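Local coordinates for UDP-glucose:anthocyanidin 3-O-glucosyltransferase (Clitoria ternatea, PDB 4REL), which belongs to the UDP-glycosyltransferase family, adopting the GT-B fold of two Rossmann-like domains that face each other across a cleft, at residues A[133-136]-A[140-143]; A[146-151]-A[195-200]; A[174-179]-A[371-376]. One frame throughout, in Å; residues are numbered along the deposited sequence. Where two conformers were deposited one is given.

Interaction 1. Residues A[133-136]-A[140-143]; sequences AFWP and CSLS
The hydroxyl OG of S141 lies near the plane of the W135 indole, at its edge, 3.3 Å from the ring carbon CZ2. It is hydrogen-bonded there both to the carbonyl oxygen of V138 and to OD2 of D367, a residue of the ligand pocket contributed by the C-terminal half of the chain. The V138 carbonyl also accepts the N-H of the indole NE1, so one peptide oxygen of the intervening turn ties the tryptophan and the serine together. With chi1 at 71°, the serine hydroxyl is placed between the backbone N and the carbonyl carbon, which directs it to the ring edge. L142 uses the indole differently. Its methyl CD2 sits above one face, 3.5 Å from the centroid of the six-membered ring in W135 and only 11° off the normal, a CH-pi contact. The branch carbon CG of L142 rests further toward the pyrrole side, 3.7 Å from NE1 of W135. Tryptophan suits the end of strand 131-135 because it offers a wide apolar face together with one N-H for the turn; leucine suits the face because its CD2 methyl sits over the six-membered ring while CG reaches toward the pyrrole side. V211 and M226 also touch L142. All three residues are buried, and the S141 side chain lies about 5 Å from the bound KMP. The indole is thus held in orientation by its N-H bond to V138 O and packed on one face by the leucine methyl, with the serine hydroxyl kept at a defined place beside the ligand pocket.

Interaction 2. Residues A[146-151]-A[195-200]; sequences FNIDLI and TLNSLG. With KMP (3,5,7-trihydroxy-2-(4-hydroxyphenyl)-4H-chromen-4-one), chain B.
F146 and G200 meet face to backbone: CA of G200 lies over the middle of the phenyl ring of F146, 4.1 Å from its centroid and 12° off the normal, in a CH-pi contact. The carbonyl oxygen of G200 is also close, 3.4 Å from CE1 of F146. Glycine suits this place because the two backbones come so near, their CA atoms 4.6 Å apart, and its bare CA can lie over the ring. A second point of contact is made by I148, whose CD1 methyl pushes in to 3.1 Å from the N197 carbonyl oxygen, a tight approach. The same methyl is 4.0 Å from ND2 of N197. The isoleucine reaches so far because CG1 stands anti to its carbonyl carbon (chi1 -61°) and CD1 extends the chain onward.

Behind these atoms, bonds to the T195 carbonyl oxygen help shape the junction between helices 191-197 and 199-202. That oxygen accepts from S198 N and, at 2.7 Å, from S198 OG, a second donor to the same carbonyl. On the other partner, N147 occupies the N-cap position of helix 148-157, but its ND2 bonds to S143 O and Y225 OH. Y225, M226 and K229 of helix 220-229 touch the F146 side chain, and M182 touches both I148 and N197. L196 turns its end away from 146-151, bringing CD2 to 3.5 Å from KMP C6. The chemistry implies a joint made by van der Waals and CH-pi contacts, partly against polar backbone and amide atoms, while L196 serves the ligand pocket.

Interaction 3. Residues A[174-179]-A[371-376]; sequences RVEDVP and AARVIQ
A salt-bridge network of R174, E176, D177 and R373 joins a 3-10 turn associated with the N-terminal domain to a helix of the C-terminal domain, across the cleft of the GT-B fold. R373 grips D177 side-on with two nitrogens: NE donates to OD2 of D177 at 2.7 Å, and NH2 of R373 donates at 3.0 Å to OD1 of D177, which accepts through its syn lone pair. Bends at chi2 (67°) and chi3 (55°) of R373 turn its guanidinium edge to the carboxylate. OD2 has a second donor, R174 N at 2.8 Å, which arrives from the opposite face of the carboxylate plane, so the aspartate also braces its own turn. The guanidinium of R174 stacks flat on that of R373, with centres 3.9 Å apart and planes at 17°. Nearby acids probably make this pairing tolerable: R174 NH1 is bonded to E176 OE2 at 3.0 Å, in the R174 guanidinium plane but from above the carboxylate plane, while the link from E176 OE2 to R373 NH2 is long at 3.9 Å. Arginine suits both places, since its flat group can bond at the edge and stack on a face.

Further charges extend the network, K388 to E176 OE1 and D377 to R373 NH1. Helix 368-378 packs against strands 359-361 and 382-384, I384 touching R373, while V175 and V178 set the turn against helix 148-157.

How the interactions relate
The segments of interaction 1 come first along the chain. Interactions 2 and 3 then alternate, in the order 146-151, 174-179, 195-200 and 371-376. Strand 131-135, within the seven-stranded parallel sheet, leads through the loop of interaction 1 into F146 and helix 148-157, which hold the first segment of interaction 2; the centres of the two contacts are about 12 Å apart. That helix also meets interaction 3, I151 packing on V178, with centres about 17 Å apart. Between the centres of interactions 1 and 3 the distance is about 15 Å, and C140 touches V374 of helix 368-378, which belongs with the second sheet. Together the contacts form a continuous path from one domain to the other, beside the KMP pocket to which L196 and P179 contribute.

Interaction 1. Residues A[133-136]-A[140-143]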
ATOM      1  N   ALA A 133       3.629  15.640  -2.465  1.00  6.20           N
ATOM      2  CA  ALA A 133       2.773  14.637  -1.838  1.00  8.27           C
ATOM      3  C   ALA A 133       3.124  13.239  -2.344  1.00  8.57           C
ATOM      4  O   ALA A 133       3.310  13.029  -3.551  1.00 16.45           O
ATOM      5  CB  ALA A 133       1.293  14.952  -2.082  1.00  9.22           C
ATOM      6  N   PHE A 134       3.215  12.289  -1.414  1.00  7.84           N
ATOM      7  CA  PHE A 134       3.581  10.910  -1.742  1.00  7.45           C
ATOM      8  C   PHE A 134       2.329  10.044  -1.601  1.00 11.11           C
ATOM      9  O   PHE A 134       1.587  10.172  -0.617  1.00  9.74           O
ATOM     10  CB  PHE A 134       4.689  10.438  -0.785  1.00  8.40           C
ATOM     11  CG  PHE A 134       5.139   9.003  -0.998  1.00  5.32           C
ATOM     12  CD1 PHE A 134       5.810   8.633  -2.156  1.00  8.48           C
ATOM     13  CD2 PHE A 134       4.919   8.039  -0.011  1.00  8.19           C
ATOM     14  CE1 PHE A 134       6.249   7.321  -2.336  1.00 10.93           C
ATOM     15  CE2 PHE A 134       5.357   6.718  -0.183  1.00  9.56           C
ATOM     16  CZ  PHE A 134       6.024   6.365  -1.359  1.00  9.06           C
ATOM     17  N   TRP A 135       2.105   9.164  -2.576  1.00  5.77           N
ATOM     18  CA  TRP A 135       0.898   8.332  -2.627  1.00  9.36           C
ATOM     19  C   TRP A 135       1.241   6.846  -2.661  1.00  9.69           C
ATOM     20  O   TRP A 135       1.511   6.289  -3.733  1.00 10.29           O
ATOM     21  CB  TRP A 135       0.098   8.686  -3.883  1.00  9.45           C
ATOM     22  CG  TRP A 135      -1.265   8.060  -3.920  1.00  7.40           C
ATOM     23  CD1 TRP A 135      -1.638   6.947  -4.611  1.00 10.31           C
ATOM     24  CD2 TRP A 135      -2.433   8.521  -3.228  1.00  8.55           C
ATOM     25  NE1 TRP A 135      -2.973   6.682  -4.391  1.00  8.72           N
ATOM     26  CE2 TRP A 135      -3.479   7.641  -3.553  1.00  8.50           C
ATOM     27  CE3 TRP A 135      -2.689   9.600  -2.378  1.00 12.82           C
ATOM     28  CZ2 TRP A 135      -4.775   7.805  -3.047  1.00 11.36           C
ATOM     29  CZ3 TRP A 135      -3.967   9.759  -1.872  1.00 12.40           C
ATOM     30  CH2 TRP A 135      -4.997   8.862  -2.209  1.00 11.52           C
ATOM     31  N   PRO A 136       1.242   6.191  -1.487  1.00 10.47           N
ATOM     32  CA  PRO A 136       1.601   4.772  -1.442  1.00  9.41           C
ATOM     33  C   PRO A 136       0.370   3.859  -1.457  1.00 11.95           C
ATOM     34  O   PRO A 136       0.469   2.682  -1.126  1.00 19.51           O
ATOM     35  CB  PRO A 136       2.326   4.662  -0.101  1.00  7.56           C
ATOM     36  CG  PRO A 136       1.550   5.611   0.779  1.00  9.17           C
ATOM     37  CD  PRO A 136       1.236   6.796  -0.144  1.00  9.17           C
ATOM     38  N   CYS A 140      -4.979   4.037  -8.663  1.00 15.56           N
ATOM     39  CA  CYS A 140      -6.266   4.428  -9.243  1.00 14.67           C
ATOM     40  C   CYS A 140      -7.213   5.169  -8.295  1.00 21.58           C
ATOM     41  O   CYS A 140      -8.070   5.932  -8.745  1.00 20.61           O
ATOM     42  CB  CYS A 140      -6.970   3.215  -9.877  1.00 15.24           C
ATOM     43  SG  CYS A 140      -6.078   2.566 -11.310  1.00 20.06           S
ATOM     44  N   SER A 141      -7.056   4.979  -6.990  1.00 14.47           N
ATOM     45  CA  SER A 141      -7.992   5.598  -6.058  1.00 10.21           C
ATOM     46  C   SER A 141      -7.832   7.117  -6.012  1.00 11.19           C
ATOM     47  O   SER A 141      -8.702   7.806  -5.509  1.00 12.59           O
ATOM     48  CB  SER A 141      -7.885   4.977  -4.661  1.00 13.80           C
ATOM     49  OG  SER A 141      -6.682   5.358  -4.040  1.00 14.37           O
ATOM     50  N   LEU A 142      -6.733   7.643  -6.558  1.00 10.48           N
ATOM     51  CA  LEU A 142      -6.549   9.102  -6.631  1.00 10.00           C
ATOM     52  C   LEU A 142      -7.745   9.808  -7.267  1.00 13.32           C
ATOM     53  O   LEU A 142      -8.125  10.907  -6.851  1.00 13.88           O
ATOM     54  CB  LEU A 142      -5.288   9.457  -7.433  1.00 10.56           C
ATOM     55  CG  LEU A 142      -3.967   9.400  -6.679  1.00 14.54           C
ATOM     56  CD1 LEU A 142      -2.821   9.516  -7.669  1.00 17.42           C
ATOM     57  CD2 LEU A 142      -3.931  10.524  -5.658  1.00 16.56           C
ATOM     58  N   SER A 143      -8.339   9.170  -8.270  0.50 10.55           N
ATOM     59  CA  SER A 143      -9.436   9.784  -9.012  0.50 14.38           C
ATOM     60  C   SER A 143     -10.673  10.031  -8.168  0.50 14.83           C
ATOM     61  O   SER A 143     -11.398  11.001  -8.386  0.50 13.78           O
ATOM     62  CB  SER A 143      -9.789   8.942 -10.235  0.50 13.41           C
ATOM     63  OG  SER A 143      -8.837   9.162 -11.247  0.50 16.93           O
TER

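Interaction 2. Residues A[146-151]-A[195-200]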
ATOM      1  N   PHE A 146     -11.430  13.528  -6.443  1.00 12.25           N
ATOM      2  CA  PHE A 146     -11.849  14.646  -7.280  1.00 13.01           C
ATOM      3  C   PHE A 146     -13.295  14.536  -7.741  1.00 10.11           C
ATOM      4  O   PHE A 146     -13.773  15.373  -8.518  1.00 15.99           O
ATOM      5  CB  PHE A 146     -10.919  14.765  -8.480  1.00 14.05           C
ATOM      6  CG  PHE A 146      -9.526  15.164  -8.106  1.00 12.45           C
ATOM      7  CD1 PHE A 146      -9.147  16.497  -8.149  1.00 12.60           C
ATOM      8  CD2 PHE A 146      -8.605  14.215  -7.687  1.00 17.11           C
ATOM      9  CE1 PHE A 146      -7.865  16.881  -7.793  1.00 13.50           C
ATOM     10  CE2 PHE A 146      -7.322  14.594  -7.322  1.00 12.08           C
ATOM     11  CZ  PHE A 146      -6.954  15.925  -7.380  1.00 13.94           C
ATOM     12  N   ASN A 147     -14.000  13.529  -7.233  1.00 10.47           N
ATOM     13  CA  ASN A 147     -15.356  13.242  -7.693  1.00  9.79           C
ATOM     14  C   ASN A 147     -16.265  12.777  -6.560  1.00 13.11           C
ATOM     15  O   ASN A 147     -17.155  11.966  -6.774  1.00 12.49           O
ATOM     16  CB  ASN A 147     -15.331  12.185  -8.809  1.00 15.63           C
ATOM     17  CG  ASN A 147     -14.620  12.673 -10.058  1.00 15.70           C
ATOM     18  OD1 ASN A 147     -15.216  13.344 -10.908  1.00 12.61           O
ATOM     19  ND2 ASN A 147     -13.343  12.335 -10.180  1.00 12.71           N
ATOM     20  N   ILE A 148     -16.045  13.307  -5.358  1.00 11.86           N
ATOM     21  CA  ILE A 148     -16.782  12.840  -4.184  1.00 12.29           C
ATOM     22  C   ILE A 148     -18.297  13.028  -4.326  1.00 14.26           C
ATOM     23  O   ILE A 148     -19.071  12.111  -4.023  1.00 13.18           O
ATOM     24  CB  ILE A 148     -16.274  13.515  -2.891  1.00 15.33           C
ATOM     25  CG1 ILE A 148     -14.799  13.181  -2.677  1.00 21.06           C
ATOM     26  CG2 ILE A 148     -17.115  13.085  -1.684  1.00 16.20           C
ATOM     27  CD1 ILE A 148     -14.108  14.069  -1.676  1.00 27.84           C
ATOM     28  N   ASP A 149     -18.729  14.194  -4.802  1.00 15.59           N
ATOM     29  CA  ASP A 149     -20.169  14.444  -4.922  1.00 14.88           C
ATOM     30  C   ASP A 149     -20.842  13.499  -5.919  1.00 14.73           C
ATOM     31  O   ASP A 149     -21.925  12.977  -5.649  1.00 15.70           O
ATOM     32  CB  ASP A 149     -20.442  15.911  -5.263  1.00 20.15           C
ATOM     33  CG  ASP A 149     -20.010  16.855  -4.155  1.00 26.34           C
ATOM     34  OD1 ASP A 149     -19.773  16.379  -3.026  1.00 30.75           O
ATOM     35  OD2 ASP A 149     -19.912  18.072  -4.408  1.00 27.94           O
ATOM     36  N   LEU A 150     -20.196  13.258  -7.057  1.00 12.69           N
ATOM     37  CA  LEU A 150     -20.748  12.327  -8.046  1.00 15.25           C
ATOM     38  C   LEU A 150     -20.801  10.920  -7.476  1.00 16.16           C
ATOM     39  O   LEU A 150     -21.777  10.187  -7.669  1.00 17.04           O
ATOM     40  CB  LEU A 150     -19.911  12.314  -9.328  1.00 14.05           C
ATOM     41  CG  LEU A 150     -19.961  13.551 -10.217  1.00 19.39           C
ATOM     42  CD1 LEU A 150     -19.123  13.329 -11.478  1.00 17.71           C
ATOM     43  CD2 LEU A 150     -21.407  13.902 -10.565  1.00 20.47           C
ATOM     44  N   ILE A 151     -19.738  10.545  -6.774  1.00 10.25           N
ATOM     45  CA  ILE A 151     -19.648   9.211  -6.205  1.00 11.45           C
ATOM     46  C   ILE A 151     -20.718   9.002  -5.128  1.00 14.76           C
ATOM     47  O   ILE A 151     -21.416   7.985  -5.137  1.00 14.71           O
ATOM     48  CB  ILE A 151     -18.219   8.936  -5.689  1.00 10.70           C
ATOM     49  CG1 ILE A 151     -17.298   8.689  -6.888  1.00 13.49           C
ATOM     50  CG2 ILE A 151     -18.207   7.742  -4.747  1.00 13.53           C
ATOM     51  CD1 ILE A 151     -15.803   8.809  -6.585  1.00 13.04           C
ATOM     52  N   THR A 195     -10.210  14.168   6.441  1.00 10.98           N
ATOM     53  CA  THR A 195      -8.896  14.441   5.873  1.00 11.67           C
ATOM     54  C   THR A 195      -8.774  13.840   4.463  1.00 13.47           C
ATOM     55  O   THR A 195      -8.353  14.520   3.519  1.00 12.52           O
ATOM     56  CB  THR A 195      -7.792  13.900   6.801  1.00 12.16           C
ATOM     57  OG1 THR A 195      -7.860  14.580   8.064  1.00 11.07           O
ATOM     58  CG2 THR A 195      -6.432  14.120   6.199  1.00 11.01           C
ATOM     59  N   LEU A 196      -9.153  12.573   4.310  1.00  8.84           N
ATOM     60  CA  LEU A 196      -9.130  11.957   2.986  1.00 10.82           C
ATOM     61  C   LEU A 196     -10.049  12.705   2.024  1.00  8.95           C
ATOM     62  O   LEU A 196      -9.677  12.973   0.881  1.00 10.28           O
ATOM     63  CB  LEU A 196      -9.480  10.462   3.052  1.00 12.36           C
ATOM     64  CG  LEU A 196      -8.253   9.540   3.151  1.00 14.48           C
ATOM     65  CD1 LEU A 196      -7.332   9.924   4.309  1.00 14.60           C
ATOM     66  CD2 LEU A 196      -8.667   8.090   3.281  1.00 13.53           C
ATOM     67  N   ASN A 197     -11.230  13.095   2.489  1.00  9.69           N
ATOM     68  CA  ASN A 197     -12.165  13.781   1.608  1.00 10.53           C
ATOM     69  C   ASN A 197     -11.713  15.170   1.174  1.00 13.52           C
ATOM     70  O   ASN A 197     -12.292  15.746   0.266  1.00 16.50           O
ATOM     71  CB  ASN A 197     -13.541  13.868   2.255  1.00 12.63           C
ATOM     72  CG  ASN A 197     -14.223  12.527   2.319  1.00 24.30           C
ATOM     73  OD1 ASN A 197     -15.076  12.289   3.175  1.00 36.10           O
ATOM     74  ND2 ASN A 197     -13.834  11.629   1.420  1.00 16.89           N
ATOM     75  N   SER A 198     -10.684  15.705   1.821  1.00 10.39           N
ATOM     76  CA  SER A 198     -10.147  17.010   1.443  1.00 12.05           C
ATOM     77  C   SER A 198      -9.074  16.890   0.366  1.00 13.57           C
ATOM     78  O   SER A 198      -8.553  17.902  -0.107  1.00 11.43           O
ATOM     79  CB  SER A 198      -9.546  17.731   2.656  1.00 14.91           C
ATOM     80  OG  SER A 198      -8.284  17.188   3.023  1.00 15.39           O
ATOM     81  N   LEU A 199      -8.735  15.665  -0.026  1.00  9.71           N
ATOM     82  CA  LEU A 199      -7.606  15.471  -0.948  1.00  8.29           C
ATOM     83  C   LEU A 199      -7.805  16.119  -2.327  1.00 10.76           C
ATOM     84  O   LEU A 199      -6.839  16.519  -2.970  1.00 11.22           O
ATOM     85  CB  LEU A 199      -7.278  13.988  -1.097  1.00  7.47           C
ATOM     86  CG  LEU A 199      -6.538  13.353   0.080  1.00  8.57           C
ATOM     87  CD1 LEU A 199      -6.564  11.841  -0.083  1.00 11.42           C
ATOM     88  CD2 LEU A 199      -5.092  13.877   0.166  1.00  6.77           C
ATOM     89  N   GLY A 200      -9.052  16.218  -2.774  1.00 10.38           N
ATOM     90  CA  GLY A 200      -9.347  16.855  -4.046  1.00 10.50           C
ATOM     91  C   GLY A 200      -8.924  18.312  -4.067  1.00 12.53           C
ATOM     92  O   GLY A 200      -8.496  18.839  -5.100  1.00 13.60           O
TER
HETATM   93  C1  KMP B1001      -9.013   4.792   1.720  1.00 19.06           C
HETATM   94  C2  KMP B1001      -7.672   4.476   1.586  1.00 21.94           C
HETATM   95  C3  KMP B1001      -6.910   4.075   2.789  1.00 18.97           C
HETATM   96  C4  KMP B1001      -7.600   4.017   4.094  1.00 20.39           C
HETATM   97  C5  KMP B1001      -8.947   4.357   4.128  1.00 19.25           C
HETATM   98  C6  KMP B1001      -9.631   4.732   2.968  1.00 19.88           C
HETATM   99  C9  KMP B1001      -5.474   3.723   2.706  1.00 24.66           C
HETATM  100  C10 KMP B1001      -4.789   3.335   3.959  1.00 23.50           C
HETATM  101  C11 KMP B1001      -5.578   3.313   5.234  1.00 23.32           C
HETATM  102  C14 KMP B1001      -4.968   2.930   6.545  1.00 25.63           C
HETATM  103  C15 KMP B1001      -3.589   2.832   6.723  1.00 29.35           C
HETATM  104  C16 KMP B1001      -3.060   2.471   7.953  1.00 32.35           C
HETATM  105  C17 KMP B1001      -3.906   2.200   9.017  1.00 33.15           C
HETATM  106  C18 KMP B1001      -5.282   2.298   8.850  1.00 32.06           C
HETATM  107  C19 KMP B1001      -5.808   2.664   7.619  1.00 27.69           C
HETATM  108  O12 KMP B1001      -6.920   3.646   5.230  1.00 22.88           O
HETATM  109  O13 KMP B1001      -4.871   3.760   1.607  1.00 26.23           O
HETATM  110  O24 KMP B1001      -3.381   1.842  10.222  1.00 37.97           O
HETATM  111  O27 KMP B1001      -3.470   3.000   3.895  1.00 23.83           O
HETATM  112  O29 KMP B1001     -10.950   5.055   3.063  1.00 21.39           O
HETATM  113  O30 KMP B1001      -7.048   4.529   0.377  1.00 26.17           O

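Interaction 3. Residues A[174-179]-A[371-376]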
ATOM      1  N   ARG A 174     -16.973   0.077  -9.740  1.00 13.45           N
ATOM      2  CA  ARG A 174     -18.394   0.056  -9.423  1.00 13.45           C
ATOM      3  C   ARG A 174     -18.687   0.713  -8.086  1.00 13.02           C
ATOM      4  O   ARG A 174     -17.810   0.854  -7.232  1.00 12.78           O
ATOM      5  CB  ARG A 174     -18.907  -1.377  -9.346  1.00 13.60           C
ATOM      6  CG  ARG A 174     -18.697  -2.208 -10.586  1.00 14.76           C
ATOM      7  CD  ARG A 174     -19.125  -3.607 -10.226  1.00 19.88           C
ATOM      8  NE  ARG A 174     -19.004  -4.551 -11.321  1.00 21.09           N
ATOM      9  CZ  ARG A 174     -19.394  -5.819 -11.228  1.00 31.73           C
ATOM     10  NH1 ARG A 174     -19.921  -6.266 -10.092  1.00 27.30           N
ATOM     11  NH2 ARG A 174     -19.262  -6.634 -12.264  1.00 36.70           N
ATOM     12  N   VAL A 175     -19.948   1.091  -7.912  1.00 14.69           N
ATOM     13  CA  VAL A 175     -20.456   1.593  -6.651  1.00 13.03           C
ATOM     14  C   VAL A 175     -19.991   0.749  -5.459  1.00 14.03           C
ATOM     15  O   VAL A 175     -19.525   1.283  -4.450  1.00 15.83           O
ATOM     16  CB  VAL A 175     -21.996   1.649  -6.712  1.00 16.94           C
ATOM     17  CG1 VAL A 175     -22.605   1.632  -5.324  1.00 17.80           C
ATOM     18  CG2 VAL A 175     -22.431   2.876  -7.483  1.00 16.81           C
ATOM     19  N   GLU A 176     -20.072  -0.572  -5.592  1.00 11.96           N
ATOM     20  CA  GLU A 176     -19.731  -1.460  -4.477  1.00 13.45           C
ATOM     21  C   GLU A 176     -18.239  -1.468  -4.122  1.00 15.73           C
ATOM     22  O   GLU A 176     -17.846  -1.966  -3.059  1.00 15.99           O
ATOM     23  CB  GLU A 176     -20.206  -2.885  -4.768  1.00 16.17           C
ATOM     24  CG  GLU A 176     -19.467  -3.560  -5.905  1.00 17.49           C
ATOM     25  CD  GLU A 176     -20.046  -4.917  -6.251  1.00 25.93           C
ATOM     26  OE1 GLU A 176     -20.032  -5.808  -5.378  1.00 23.78           O
ATOM     27  OE2 GLU A 176     -20.518  -5.086  -7.395  1.00 27.03           O
ATOM     28  N   ASP A 177     -17.406  -0.906  -4.997  1.00 14.39           N
ATOM     29  CA  ASP A 177     -15.965  -0.867  -4.750  1.00 13.88           C
ATOM     30  C   ASP A 177     -15.521   0.352  -3.941  1.00 15.27           C
ATOM     31  O   ASP A 177     -14.409   0.376  -3.418  1.00 12.45           O
ATOM     32  CB  ASP A 177     -15.203  -0.876  -6.078  1.00 13.81           C
ATOM     33  CG  ASP A 177     -15.584  -2.044  -6.971  1.00 12.63           C
ATOM     34  OD1 ASP A 177     -15.847  -3.146  -6.441  1.00 15.61           O
ATOM     35  OD2 ASP A 177     -15.606  -1.857  -8.210  1.00 12.97           O
ATOM     36  N   VAL A 178     -16.382   1.365  -3.861  1.00 14.80           N
ATOM     37  CA  VAL A 178     -16.022   2.657  -3.270  1.00 15.05           C
ATOM     38  C   VAL A 178     -15.692   2.531  -1.775  1.00 17.11           C
ATOM     39  O   VAL A 178     -16.415   1.858  -1.040  1.00 19.82           O
ATOM     40  CB  VAL A 178     -17.168   3.664  -3.477  1.00 16.17           C
ATOM     41  CG1 VAL A 178     -16.888   4.975  -2.766  1.00 10.81           C
ATOM     42  CG2 VAL A 178     -17.394   3.899  -4.975  1.00 20.23           C
ATOM     43  N   PRO A 179     -14.587   3.156  -1.322  1.00 12.90           N
ATOM     44  CA  PRO A 179     -14.287   3.138   0.117  1.00 13.60           C
ATOM     45  C   PRO A 179     -15.459   3.679   0.936  1.00 19.19           C
ATOM     46  O   PRO A 179     -15.962   4.767   0.637  1.00 15.56           O
ATOM     47  CB  PRO A 179     -13.085   4.083   0.233  1.00 12.64           C
ATOM     48  CG  PRO A 179     -12.393   3.961  -1.091  1.00 12.82           C
ATOM     49  CD  PRO A 179     -13.530   3.839  -2.095  1.00 11.00           C
ATOM     50  N   ALA A 371      -8.520  -1.814  -5.603  1.00  8.71           N
ATOM     51  CA  ALA A 371      -7.465  -2.710  -6.046  1.00 10.88           C
ATOM     52  C   ALA A 371      -8.033  -4.020  -6.568  1.00  8.96           C
ATOM     53  O   ALA A 371      -7.610  -4.509  -7.625  1.00 10.54           O
ATOM     54  CB  ALA A 371      -6.462  -2.963  -4.919  1.00 10.29           C
ATOM     55  N   ALA A 372      -8.995  -4.584  -5.835  1.00  9.92           N
ATOM     56  CA  ALA A 372      -9.589  -5.855  -6.215  1.00 11.22           C
ATOM     57  C   ALA A 372     -10.261  -5.727  -7.582  1.00 11.15           C
ATOM     58  O   ALA A 372     -10.131  -6.610  -8.433  1.00  9.06           O
ATOM     59  CB  ALA A 372     -10.592  -6.329  -5.154  1.00  8.27           C
ATOM     60  N   ARG A 373     -10.985  -4.633  -7.791  1.00 13.42           N
ATOM     61  CA  ARG A 373     -11.654  -4.402  -9.074  1.00 12.09           C
ATOM     62  C   ARG A 373     -10.649  -4.240 -10.218  1.00  9.25           C
ATOM     63  O   ARG A 373     -10.863  -4.761 -11.315  1.00 11.88           O
ATOM     64  CB  ARG A 373     -12.571  -3.172  -9.007  1.00 12.62           C
ATOM     65  CG  ARG A 373     -13.318  -2.871 -10.330  1.00 11.60           C
ATOM     66  CD  ARG A 373     -14.332  -3.973 -10.664  1.00  9.42           C
ATOM     67  NE  ARG A 373     -15.247  -4.160  -9.546  1.00 11.28           N
ATOM     68  CZ  ARG A 373     -15.980  -5.248  -9.339  1.00 13.63           C
ATOM     69  NH1 ARG A 373     -15.933  -6.266 -10.193  1.00 15.40           N
ATOM     70  NH2 ARG A 373     -16.763  -5.317  -8.275  1.00 15.77           N
ATOM     71  N   VAL A 374      -9.572  -3.490  -9.980  1.00  9.67           N
ATOM     72  CA  VAL A 374      -8.548  -3.306 -11.007  1.00  8.65           C
ATOM     73  C   VAL A 374      -7.941  -4.664 -11.359  1.00 11.01           C
ATOM     74  O   VAL A 374      -7.778  -5.018 -12.533  1.00 10.69           O
ATOM     75  CB  VAL A 374      -7.453  -2.308 -10.558  1.00 10.93           C
ATOM     76  CG1 VAL A 374      -6.291  -2.293 -11.547  1.00 12.75           C
ATOM     77  CG2 VAL A 374      -8.036  -0.905 -10.410  1.00 12.59           C
ATOM     78  N   ILE A 375      -7.653  -5.446 -10.327  1.00  9.73           N
ATOM     79  CA  ILE A 375      -7.064  -6.766 -10.526  1.00 12.05           C
ATOM     80  C   ILE A 375      -7.965  -7.664 -11.386  1.00 11.35           C
ATOM     81  O   ILE A 375      -7.513  -8.298 -12.338  1.00 10.98           O
ATOM     82  CB  ILE A 375      -6.766  -7.436  -9.165  1.00 10.93           C
ATOM     83  CG1 ILE A 375      -5.498  -6.829  -8.561  1.00  9.05           C
ATOM     84  CG2 ILE A 375      -6.591  -8.936  -9.335  1.00 11.45           C
ATOM     85  CD1 ILE A 375      -5.344  -7.067  -7.057  1.00 11.48           C
ATOM     86  N   GLN A 376      -9.249  -7.716 -11.057  1.00  9.56           N
ATOM     87  CA  GLN A 376     -10.147  -8.609 -11.779  1.00  9.85           C
ATOM     88  C   GLN A 376     -10.559  -8.093 -13.159  1.00 15.38           C
ATOM     89  O   GLN A 376     -10.585  -8.860 -14.124  1.00 15.01           O
ATOM     90  CB  GLN A 376     -11.416  -8.880 -10.974  1.00  9.17           C
ATOM     91  CG  GLN A 376     -12.334  -9.915 -11.639  1.00 12.53           C
ATOM     92  CD  GLN A 376     -13.625 -10.135 -10.882  1.00 14.24           C
ATOM     93  OE1 GLN A 376     -13.700 -10.969  -9.971  1.00 13.80           O
ATOM     94  NE2 GLN A 376     -14.666  -9.381 -11.258  1.00 13.22           N
TER